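Local coordinates for protein endoglucanase E (Clostridium thermocellum, PDB 2WAO) that cleaves beta-1,4-glucans and, through the carbohydrate esterase family 2 domain described here, probably deacetylates plant polysaccharides as well as binding cellulose-like chains, at residues T41-T46 / H87-W92; A97-V102 / Q145-K150; D194-T199 / R249-A254. All coordinates share one frame; numbering follows the deposited sequence. Where two conformers were deposited one is given.

The three contacts run from the N-terminal beta domain across to the esterase domain. Interaction 1 packs the two sheets of the beta domain together. Interaction 2 joins that domain to a loop of the SGNH-type hydrolase domain, and it alone touches the sugar: Phe-147 belongs to the glycan pocket and lies against a glucose unit of the bound oligosaccharide. Interaction 3 lies wholly within the hydrolase domain, between a turn after one helix and the end of another. The centres of interactions 1 and 2 are about 23 Å apart, those of 2 and 3 about 24 Å, and those of 1 and 3 about 31 Å; none of the three touches another.

Interaction 1 of 3, residues T41-T46 / H87-W92; sequences TEASVT and HHLVLW
Leu-91 and Val-45 bury more surface here than any other residues, meeting tip to tip between two beta strands that share no hydrogen bond. One methyl of the leucine, CD2, does the touching: it sits 3.9 Å from CG1 of Val-45 and 4.0 Å from CG2 of the same valine, so it rests against the fork of both methyls rather than on one alone. The torsions explain the fit. In Val-45, CG1 stands between the backbone N and the carbonyl carbon (chi1 66°) while CG2 is anti to the N, and this spreads the two methyls toward the leucine. Leu-91 has its CG opposite the backbone N (chi1 177°), which extends the side chain away from its own strand.

Two residues back along each strand the pattern repeats with alanine in place of valine. Ala-43 has just its CB to offer, and CD2 of Leu-89 approaches it at 4.5 Å, a looser touch than the valine-leucine pair. The alternation is that of facing strands: Ala-43 and Val-45 point inward and Ser-44 turns away, while Leu-89 and Leu-91 supply the inward side chains opposite. The CA atoms of Ala-43 and Leu-89 are 8.9 Å apart, and those of Val-45 and Leu-91 are 9.4 Å apart. Such spacing belongs to layers packed through side chains, not to neighbours within one sheet.

The contact lies in the core of a beta sandwich. Strand 43-49 lies in one antiparallel sheet between strands 73-79 and 102-108, whereas strand 85-93 lies in the other sheet between strands 33-40 and 52-59. Leu-78, Phe-104 and Phe-107, from the two strands beside 43-49, and Leu-36, from strand 33-40, extend the same apolar layer around the four residues.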
loop_
_atom_site.group_PDB
_atom_site.type_symbol
_atom_site.label_atom_id
_atom_site.label_comp_id
_atom_site.label_asym_id
_atom_site.label_seq_id
_atom_site.Cartn_x
_atom_site.Cartn_y
_atom_site.Cartn_z
ATOM N N THR A 41 -4.298 -30.580 1.604
ATOM C CA THR A 41 -5.723 -30.279 1.449
ATOM C C THR A 41 -6.145 -29.045 2.251
ATOM O O THR A 41 -7.255 -28.555 2.093
ATOM C CB THR A 41 -6.604 -31.473 1.924
ATOM O OG1 THR A 41 -6.443 -31.639 3.346
ATOM C CG2 THR A 41 -6.222 -32.749 1.174
ATOM N N GLU A 42 -5.263 -28.584 3.130
ATOM C CA GLU A 42 -5.580 -27.529 4.095
ATOM C C GLU A 42 -4.332 -26.749 4.504
ATOM O O GLU A 42 -3.207 -27.234 4.355
ATOM C CB GLU A 42 -6.209 -28.127 5.354
ATOM C CG GLU A 42 -5.243 -29.067 6.085
ATOM C CD GLU A 42 -5.843 -29.659 7.346
ATOM O OE1 GLU A 42 -6.131 -28.906 8.286
ATOM O OE2 GLU A 42 -6.008 -30.888 7.401
ATOM N N ALA A 43 -4.566 -25.557 5.039
ATOM C CA ALA A 43 -3.527 -24.729 5.587
ATOM C C ALA A 43 -4.042 -23.882 6.729
ATOM O O ALA A 43 -5.147 -23.322 6.661
ATOM C CB ALA A 43 -2.964 -23.842 4.509
ATOM N N SER A 44 -3.205 -23.758 7.748
ATOM C CA SER A 44 -3.495 -22.978 8.941
ATOM C C SER A 44 -2.303 -22.058 9.218
ATOM O O SER A 44 -1.187 -22.343 8.795
ATOM C CB SER A 44 -3.745 -23.900 10.145
ATOM O OG SER A 44 -4.962 -24.627 10.019
ATOM N N VAL A 45 -2.534 -20.983 9.959
ATOM C CA VAL A 45 -1.473 -20.054 10.329
ATOM C C VAL A 45 -1.741 -19.537 11.741
ATOM O O VAL A 45 -2.899 -19.402 12.134
ATOM C CB VAL A 45 -1.382 -18.850 9.298
ATOM C CG1 VAL A 45 -2.627 -17.981 9.356
ATOM C CG2 VAL A 45 -0.111 -17.983 9.535
ATOM N N THR A 46 -0.680 -19.265 12.492
ATOM C CA THR A 46 -0.812 -18.565 13.756
ATOM C C THR A 46 -0.335 -17.134 13.575
ATOM O O THR A 46 0.778 -16.884 13.079
ATOM C CB THR A 46 0.007 -19.271 14.862
ATOM O OG1 THR A 46 -0.435 -20.642 14.946
ATOM C CG2 THR A 46 -0.207 -18.589 16.209
ATOM N N HIS A 87 -0.733 -26.456 -4.019
ATOM C CA HIS A 87 -1.590 -25.241 -4.029
ATOM C C HIS A 87 -0.733 -23.997 -3.809
ATOM O O HIS A 87 0.283 -24.065 -3.126
ATOM C CB HIS A 87 -2.642 -25.343 -2.924
ATOM C CG HIS A 87 -3.541 -26.527 -3.071
ATOM N ND1 HIS A 87 -4.507 -26.597 -4.047
ATOM C CD2 HIS A 87 -3.586 -27.710 -2.407
ATOM C CE1 HIS A 87 -5.126 -27.769 -3.973
ATOM N NE2 HIS A 87 -4.580 -28.464 -2.991
ATOM N N HIS A 88 -1.167 -22.868 -4.375
ATOM C CA HIS A 88 -0.487 -21.586 -4.175
ATOM C C HIS A 88 -1.294 -20.740 -3.177
ATOM O O HIS A 88 -2.503 -20.594 -3.345
ATOM C CB HIS A 88 -0.363 -20.874 -5.511
ATOM C CG HIS A 88 0.261 -19.523 -5.419
ATOM N ND1 HIS A 88 -0.450 -18.363 -5.656
ATOM C CD2 HIS A 88 1.521 -19.140 -5.111
ATOM C CE1 HIS A 88 0.356 -17.325 -5.514
ATOM N NE2 HIS A 88 1.554 -17.769 -5.178
ATOM N N LEU A 89 -0.622 -20.173 -2.177
ATOM C CA LEU A 89 -1.272 -19.380 -1.131
ATOM C C LEU A 89 -0.646 -18.002 -1.020
ATOM O O LEU A 89 0.571 -17.883 -0.969
ATOM C CB LEU A 89 -1.146 -20.069 0.210
ATOM C CG LEU A 89 -1.493 -19.326 1.495
ATOM C CD1 LEU A 89 -3.007 -18.988 1.502
ATOM C CD2 LEU A 89 -1.093 -20.181 2.748
ATOM N N VAL A 90 -1.490 -16.970 -0.993
ATOM C CA VAL A 90 -1.024 -15.640 -0.601
ATOM C C VAL A 90 -1.834 -15.262 0.653
ATOM O O VAL A 90 -3.074 -15.415 0.656
ATOM C CB VAL A 90 -1.267 -14.601 -1.704
ATOM C CG1 VAL A 90 -0.984 -13.197 -1.175
ATOM C CG2 VAL A 90 -0.450 -14.921 -2.947
ATOM N N LEU A 91 -1.147 -14.844 1.716
ATOM C CA LEU A 91 -1.843 -14.335 2.923
ATOM C C LEU A 91 -1.614 -12.814 3.004
ATOM O O LEU A 91 -0.474 -12.364 3.165
ATOM C CB LEU A 91 -1.342 -15.074 4.181
ATOM C CG LEU A 91 -1.911 -14.620 5.518
ATOM C CD1 LEU A 91 -3.458 -14.725 5.542
ATOM C CD2 LEU A 91 -1.288 -15.414 6.698
ATOM N N TRP A 92 -2.686 -12.022 2.904
ATOM C CA TRP A 92 -2.578 -10.576 2.652
ATOM C C TRP A 92 -3.084 -9.762 3.844
ATOM O O TRP A 92 -4.193 -10.015 4.369
ATOM C CB TRP A 92 -3.400 -10.238 1.401
ATOM C CG TRP A 92 -3.353 -8.794 0.931
ATOM C CD1 TRP A 92 -4.040 -7.714 1.453
ATOM C CD2 TRP A 92 -2.543 -8.279 -0.134
ATOM N NE1 TRP A 92 -3.693 -6.574 0.774
ATOM C CE2 TRP A 92 -2.799 -6.895 -0.220
ATOM C CE3 TRP A 92 -1.640 -8.867 -1.048
ATOM C CZ2 TRP A 92 -2.190 -6.073 -1.190
ATOM C CZ3 TRP A 92 -1.017 -8.030 -2.006
ATOM C CH2 TRP A 92 -1.335 -6.658 -2.084
#

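Interaction 2 of 3, residues A97-V102 / Q145-K150. With BGC (beta-D-glucopyranose), chain B.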
loop_
_atom_site.group_PDB
_atom_site.type_symbol
_atom_site.label_atom_id
_atom_site.label_comp_id
_atom_site.label_asym_id
_atom_site.label_seq_id
_atom_site.Cartn_x
_atom_site.Cartn_y
_atom_site.Cartn_z
ATOM N N ALA A 97 -0.945 0.169 8.743
ATOM C CA ALA A 97 0.078 0.068 9.797
ATOM C C ALA A 97 -0.462 0.621 11.113
ATOM O O ALA A 97 -0.169 0.077 12.211
ATOM C CB ALA A 97 1.344 0.811 9.349
ATOM N N SER A 98 -1.283 1.666 11.022
ATOM C CA SER A 98 -1.812 2.271 12.261
ATOM C C SER A 98 -2.698 1.301 13.074
ATOM O O SER A 98 -2.933 1.533 14.268
ATOM C CB SER A 98 -2.564 3.581 11.994
ATOM O OG SER A 98 -3.757 3.326 11.293
ATOM N N LEU A 99 -3.198 0.231 12.465
ATOM C CA LEU A 99 -4.020 -0.738 13.206
ATOM C C LEU A 99 -3.189 -1.844 13.910
ATOM O O LEU A 99 -3.749 -2.742 14.551
ATOM C CB LEU A 99 -5.081 -1.369 12.312
ATOM C CG LEU A 99 -6.164 -0.392 11.904
ATOM C CD1 LEU A 99 -6.916 -0.876 10.674
ATOM C CD2 LEU A 99 -7.144 -0.090 13.096
ATOM N N GLY A 100 -1.872 -1.791 13.773
ATOM C CA GLY A 100 -1.024 -2.583 14.651
ATOM C C GLY A 100 -0.079 -3.471 13.890
ATOM O O GLY A 100 -0.346 -3.851 12.758
ATOM N N GLU A 101 1.025 -3.830 14.533
ATOM C CA GLU A 101 1.989 -4.778 13.948
ATOM C C GLU A 101 1.445 -6.178 14.013
ATOM O O GLU A 101 0.651 -6.512 14.902
ATOM C CB GLU A 101 3.332 -4.736 14.704
ATOM C CG GLU A 101 3.932 -3.354 14.668
ATOM C CD GLU A 101 5.048 -3.155 15.692
ATOM O OE1 GLU A 101 5.480 -4.179 16.302
ATOM O OE2 GLU A 101 5.468 -1.976 15.887
ATOM N N VAL A 102 1.885 -7.003 13.076
ATOM C CA VAL A 102 1.429 -8.375 12.980
ATOM C C VAL A 102 2.680 -9.256 12.925
ATOM O O VAL A 102 3.647 -8.922 12.230
ATOM C CB VAL A 102 0.642 -8.525 11.671
ATOM C CG1 VAL A 102 0.451 -10.035 11.220
ATOM C CG2 VAL A 102 -0.692 -7.797 11.824
ATOM N N GLN A 145 -20.672 6.942 6.442
ATOM C CA GLN A 145 -20.138 6.004 7.422
ATOM C C GLN A 145 -18.675 6.326 7.717
ATOM O O GLN A 145 -17.885 6.618 6.787
ATOM C CB GLN A 145 -20.295 4.575 6.906
ATOM C CG GLN A 145 -19.851 3.483 7.904
ATOM C CD GLN A 145 -20.230 2.080 7.450
ATOM O OE1 GLN A 145 -19.372 1.285 7.060
ATOM N NE2 GLN A 145 -21.517 1.782 7.484
ATOM N N SER A 146 -18.308 6.296 9.001
ATOM C CA SER A 146 -16.915 6.517 9.354
ATOM C C SER A 146 -16.063 5.235 9.225
ATOM O O SER A 146 -16.573 4.153 8.956
ATOM C CB SER A 146 -16.819 7.114 10.737
ATOM O OG SER A 146 -17.470 6.257 11.625
ATOM N N PHE A 147 -14.759 5.399 9.406
ATOM C CA PHE A 147 -13.810 4.325 9.214
ATOM C C PHE A 147 -14.144 3.091 10.049
ATOM O O PHE A 147 -14.350 3.193 11.274
ATOM C CB PHE A 147 -12.416 4.805 9.599
ATOM C CG PHE A 147 -11.350 3.761 9.406
ATOM C CD1 PHE A 147 -10.851 3.502 8.117
ATOM C CD2 PHE A 147 -10.830 3.056 10.489
ATOM C CE1 PHE A 147 -9.818 2.535 7.917
ATOM C CE2 PHE A 147 -9.793 2.078 10.311
ATOM C CZ PHE A 147 -9.309 1.818 9.028
ATOM N N THR A 148 -14.147 1.940 9.384
ATOM C CA THR A 148 -14.119 0.638 10.081
ATOM C C THR A 148 -13.009 -0.237 9.484
ATOM O O THR A 148 -12.849 -0.318 8.261
ATOM C CB THR A 148 -15.477 -0.082 10.025
ATOM O OG1 THR A 148 -15.750 -0.526 8.708
ATOM C CG2 THR A 148 -16.648 0.864 10.458
ATOM N N PRO A 149 -12.192 -0.874 10.342
ATOM C CA PRO A 149 -11.117 -1.766 9.826
ATOM C C PRO A 149 -11.620 -2.821 8.838
ATOM O O PRO A 149 -10.932 -3.093 7.837
ATOM C CB PRO A 149 -10.608 -2.437 11.090
ATOM C CG PRO A 149 -10.784 -1.318 12.148
ATOM C CD PRO A 149 -12.168 -0.780 11.811
ATOM N N LYS A 150 -12.817 -3.387 9.084
ATOM C CA LYS A 150 -13.358 -4.433 8.233
ATOM C C LYS A 150 -13.529 -3.972 6.793
ATOM O O LYS A 150 -13.507 -4.799 5.888
ATOM C CB LYS A 150 -14.720 -4.945 8.754
ATOM C CG LYS A 150 -15.911 -3.953 8.591
ATOM C CD LYS A 150 -17.083 -4.331 9.528
ATOM C CE LYS A 150 -18.350 -3.549 9.217
ATOM N NZ LYS A 150 -18.085 -2.127 9.390
HETATM C C2 BGC B . -7.098 10.238 10.772
HETATM C C3 BGC B . -6.353 8.989 11.256
HETATM C C4 BGC B . -7.328 7.925 11.765
HETATM C C5 BGC B . -8.307 7.603 10.654
HETATM C C6 BGC B . -9.255 6.447 11.021
HETATM C C1 BGC B . -8.235 9.823 9.844
HETATM O O2 BGC B . -6.226 11.152 10.120
HETATM O O3 BGC B . -5.363 9.335 12.204
HETATM O O4 BGC B . -6.618 6.741 12.068
HETATM O O5 BGC B . -9.017 8.813 10.452
HETATM O O6 BGC B . -10.324 6.917 11.798
#
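Leu-99 and Phe-147 approach from opposite directions, and the leucine meets the phenylalanine ring at its rim. CD1 of Leu-99 lies near the plane of the ring, 4.0 Å from CZ, so the methyl abuts the edge and covers neither face. The same side chain has a second partner, reached at about a right angle: Pro-149, whose CG is 4.0 Å from Leu-99 CD2 and whose CB is equally far from CD1. The branched end of Leu-99 thus fits into the corner made by the phenylalanine ring and the proline ring.

Phe-147 reaches this corner because its CG is anti to the backbone N (chi1 -179°), which extends the ring toward the 97-102 loop. Along the way it passes the bound glucose. O6 of the sugar is 3.7 Å from CB of Phe-147, and C6 is 3.8 Å from CG, set obliquely to the ring. Tyr-136, another residue of the glycan pocket, meets the phenylalanine ring with the planes inclined at about 50°.

Each loop has its own fastening. Gly-100 N hydrogen-bonds Ala-97 O, closing the turn that carries Leu-99, and the backbone of Gly-100 (phi 125°) is one that calls for glycine. On the other loop, Lys-150 NZ hydrogen-bonds Thr-148 OG1, which also bonds Glu-307.

Chemically the contact is apolar, with no hydrogen bond between the segments. Leu-99 therefore brings an apolar surface from the beta domain up to a pocket-lining aromatic, and the Phe-147 side chain, with no polar group to offer, meets C6 and O6 of the glucose by packing.

Interaction 3 of 3, residues D194-T199 / R249-A254; sequences DRYPYT and RNYPDA
Two phenol hydroxyls come together where Tyr-196 and Tyr-251 reach toward each other from opposite directions. Their OH atoms are 3.4 Å apart, but the stronger polar partner of both is Glu-126 on strand 123-129: OE1 of that carboxylate is hydrogen-bonded to each hydroxyl. The Tyr-196 hydroxyl also lies 3.6 Å from CE2 of Tyr-251, approaching that ring obliquely.

The remaining contact is van der Waals. The amide nitrogen of Asn-250, ND2, comes within 3.7 Å of CE2 of Tyr-196, with the amide and ring planes 44° apart. Tyr-196 holds its ring across from its own backbone N (chi1 -178°), which carries it over to helix 233-250, where it also touches Glu-246 and Val-247. Asn-250 also shields its neighbour in sequence: its CB lies 3.6 Å above the Tyr-251 ring, offset toward the rim.

Backbone bonds shape both sides. A type I turn spans Arg-195 to Tyr-198, with Tyr-198 N bonded to Arg-195 O. Tyr-251, the first residue off the helical path after helix 233-250, begins a second type I turn, closed by Ala-254 N to Tyr-251 O.

Chemically, two buried hydroxyls share one carboxylate oxygen. Glu-126 ties two tyrosines from distant parts of the chain to the central parallel sheet, and if both hydroxyls donate to OE1, they would tend to favour the ionised carboxylate.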
loop_
_atom_site.group_PDB
_atom_site.type_symbol
_atom_site.label_atom_id
_atom_site.label_comp_id
_atom_site.label_asym_id
_atom_site.label_seq_id
_atom_site.Cartn_x
_atom_site.Cartn_y
_atom_site.Cartn_z
ATOM N N ASP A 194 8.729 11.385 8.152
ATOM C CA ASP A 194 9.053 10.825 9.467
ATOM C C ASP A 194 8.736 9.329 9.545
ATOM O O ASP A 194 9.371 8.607 10.317
ATOM C CB ASP A 194 8.288 11.546 10.583
ATOM C CG ASP A 194 8.471 13.087 10.583
ATOM O OD1 ASP A 194 9.608 13.561 10.383
ATOM O OD2 ASP A 194 7.447 13.829 10.820
ATOM N N ARG A 195 7.739 8.836 8.810
ATOM C CA ARG A 195 7.357 7.404 8.922
ATOM C C ARG A 195 8.035 6.552 7.854
ATOM O O ARG A 195 8.273 5.358 8.043
ATOM C CB ARG A 195 5.831 7.266 8.786
ATOM C CG ARG A 195 5.029 8.074 9.872
ATOM C CD ARG A 195 3.759 7.380 10.166
ATOM N NE ARG A 195 2.821 8.011 11.099
ATOM C CZ ARG A 195 2.818 7.788 12.420
ATOM N NH1 ARG A 195 3.769 7.044 12.995
ATOM N NH2 ARG A 195 1.872 8.350 13.171
ATOM N N TYR A 196 8.312 7.194 6.717
ATOM C CA TYR A 196 8.894 6.546 5.538
ATOM C C TYR A 196 10.140 5.660 5.834
ATOM O O TYR A 196 10.237 4.621 5.216
ATOM C CB TYR A 196 9.200 7.580 4.439
ATOM C CG TYR A 196 9.759 7.012 3.155
ATOM C CD1 TYR A 196 9.067 6.031 2.430
ATOM C CD2 TYR A 196 10.985 7.462 2.648
ATOM C CE1 TYR A 196 9.600 5.503 1.227
ATOM C CE2 TYR A 196 11.499 6.958 1.466
ATOM C CZ TYR A 196 10.788 5.990 0.746
ATOM O OH TYR A 196 11.338 5.455 -0.428
ATOM N N PRO A 197 11.048 6.069 6.751
ATOM C CA PRO A 197 12.258 5.264 7.068
ATOM C C PRO A 197 12.018 3.917 7.777
ATOM O O PRO A 197 12.989 3.148 7.979
ATOM C CB PRO A 197 13.099 6.213 7.971
ATOM C CG PRO A 197 12.517 7.624 7.708
ATOM C CD PRO A 197 11.060 7.336 7.507
ATOM N N TYR A 198 10.775 3.649 8.194
ATOM C CA TYR A 198 10.527 2.532 9.131
ATOM C C TYR A 198 9.922 1.239 8.561
ATOM O O TYR A 198 9.075 1.254 7.658
ATOM C CB TYR A 198 9.750 3.010 10.383
ATOM C CG TYR A 198 10.582 3.990 11.169
ATOM C CD1 TYR A 198 11.608 3.544 12.017
ATOM C CD2 TYR A 198 10.398 5.368 11.015
ATOM C CE1 TYR A 198 12.415 4.445 12.698
ATOM C CE2 TYR A 198 11.175 6.278 11.698
ATOM C CZ TYR A 198 12.198 5.804 12.542
ATOM O OH TYR A 198 13.012 6.671 13.232
ATOM N N THR A 199 10.420 0.129 9.082
ATOM C CA THR A 199 9.779 -1.182 8.896
ATOM C C THR A 199 8.540 -1.227 9.775
ATOM O O THR A 199 7.454 -1.560 9.306
ATOM C CB THR A 199 10.721 -2.332 9.307
ATOM O OG1 THR A 199 11.914 -2.230 8.528
ATOM C CG2 THR A 199 10.060 -3.676 9.047
ATOM N N ARG A 249 17.661 9.300 -3.701
ATOM C CA ARG A 249 18.909 8.917 -3.016
ATOM C C ARG A 249 18.879 7.417 -2.687
ATOM O O ARG A 249 19.895 6.731 -2.839
ATOM C CB ARG A 249 19.143 9.763 -1.773
ATOM C CG ARG A 249 20.589 9.807 -1.302
ATOM C CD ARG A 249 20.775 10.746 -0.108
ATOM N NE ARG A 249 20.026 11.976 -0.286
ATOM C CZ ARG A 249 18.897 12.290 0.348
ATOM N NH1 ARG A 249 18.403 11.482 1.300
ATOM N NH2 ARG A 249 18.303 13.439 0.047
ATOM N N ASN A 250 17.711 6.893 -2.295
ATOM C CA ASN A 250 17.563 5.426 -2.066
ATOM C C ASN A 250 17.630 4.614 -3.363
ATOM O O ASN A 250 18.200 3.507 -3.392
ATOM C CB ASN A 250 16.213 5.131 -1.398
ATOM C CG ASN A 250 16.114 5.624 0.050
ATOM O OD1 ASN A 250 17.083 5.613 0.784
ATOM N ND2 ASN A 250 14.888 5.979 0.478
ATOM N N TYR A 251 17.016 5.150 -4.431
ATOM C CA TYR A 251 16.877 4.406 -5.658
ATOM C C TYR A 251 17.284 5.297 -6.842
ATOM O O TYR A 251 16.437 5.925 -7.490
ATOM C CB TYR A 251 15.415 3.951 -5.870
ATOM C CG TYR A 251 14.681 3.495 -4.640
ATOM C CD1 TYR A 251 15.232 2.542 -3.754
ATOM C CD2 TYR A 251 13.422 3.989 -4.367
ATOM C CE1 TYR A 251 14.502 2.142 -2.582
ATOM C CE2 TYR A 251 12.711 3.593 -3.231
ATOM C CZ TYR A 251 13.240 2.670 -2.370
ATOM O OH TYR A 251 12.483 2.325 -1.258
ATOM N N PRO A 252 18.581 5.387 -7.120
ATOM C CA PRO A 252 19.122 6.257 -8.203
ATOM C C PRO A 252 18.460 6.056 -9.573
ATOM O O PRO A 252 18.379 7.005 -10.347
ATOM C CB PRO A 252 20.588 5.785 -8.342
ATOM C CG PRO A 252 20.921 5.148 -7.038
ATOM C CD PRO A 252 19.635 4.628 -6.425
ATOM N N ASP A 253 17.971 4.846 -9.829
ATOM C CA ASP A 253 17.508 4.430 -11.148
ATOM C C ASP A 253 15.960 4.351 -11.268
ATOM O O ASP A 253 15.443 4.034 -12.341
ATOM C CB ASP A 253 18.164 3.074 -11.565
ATOM C CG ASP A 253 19.719 3.075 -11.398
ATOM O OD1 ASP A 253 20.366 4.092 -11.727
ATOM O OD2 ASP A 253 20.306 2.080 -10.884
ATOM N N ALA A 254 15.218 4.632 -10.179
ATOM C CA ALA A 254 13.764 4.482 -10.202
ATOM C C ALA A 254 13.070 5.551 -11.025
ATOM O O ALA A 254 13.519 6.717 -11.053
ATOM C CB ALA A 254 13.198 4.492 -8.777
#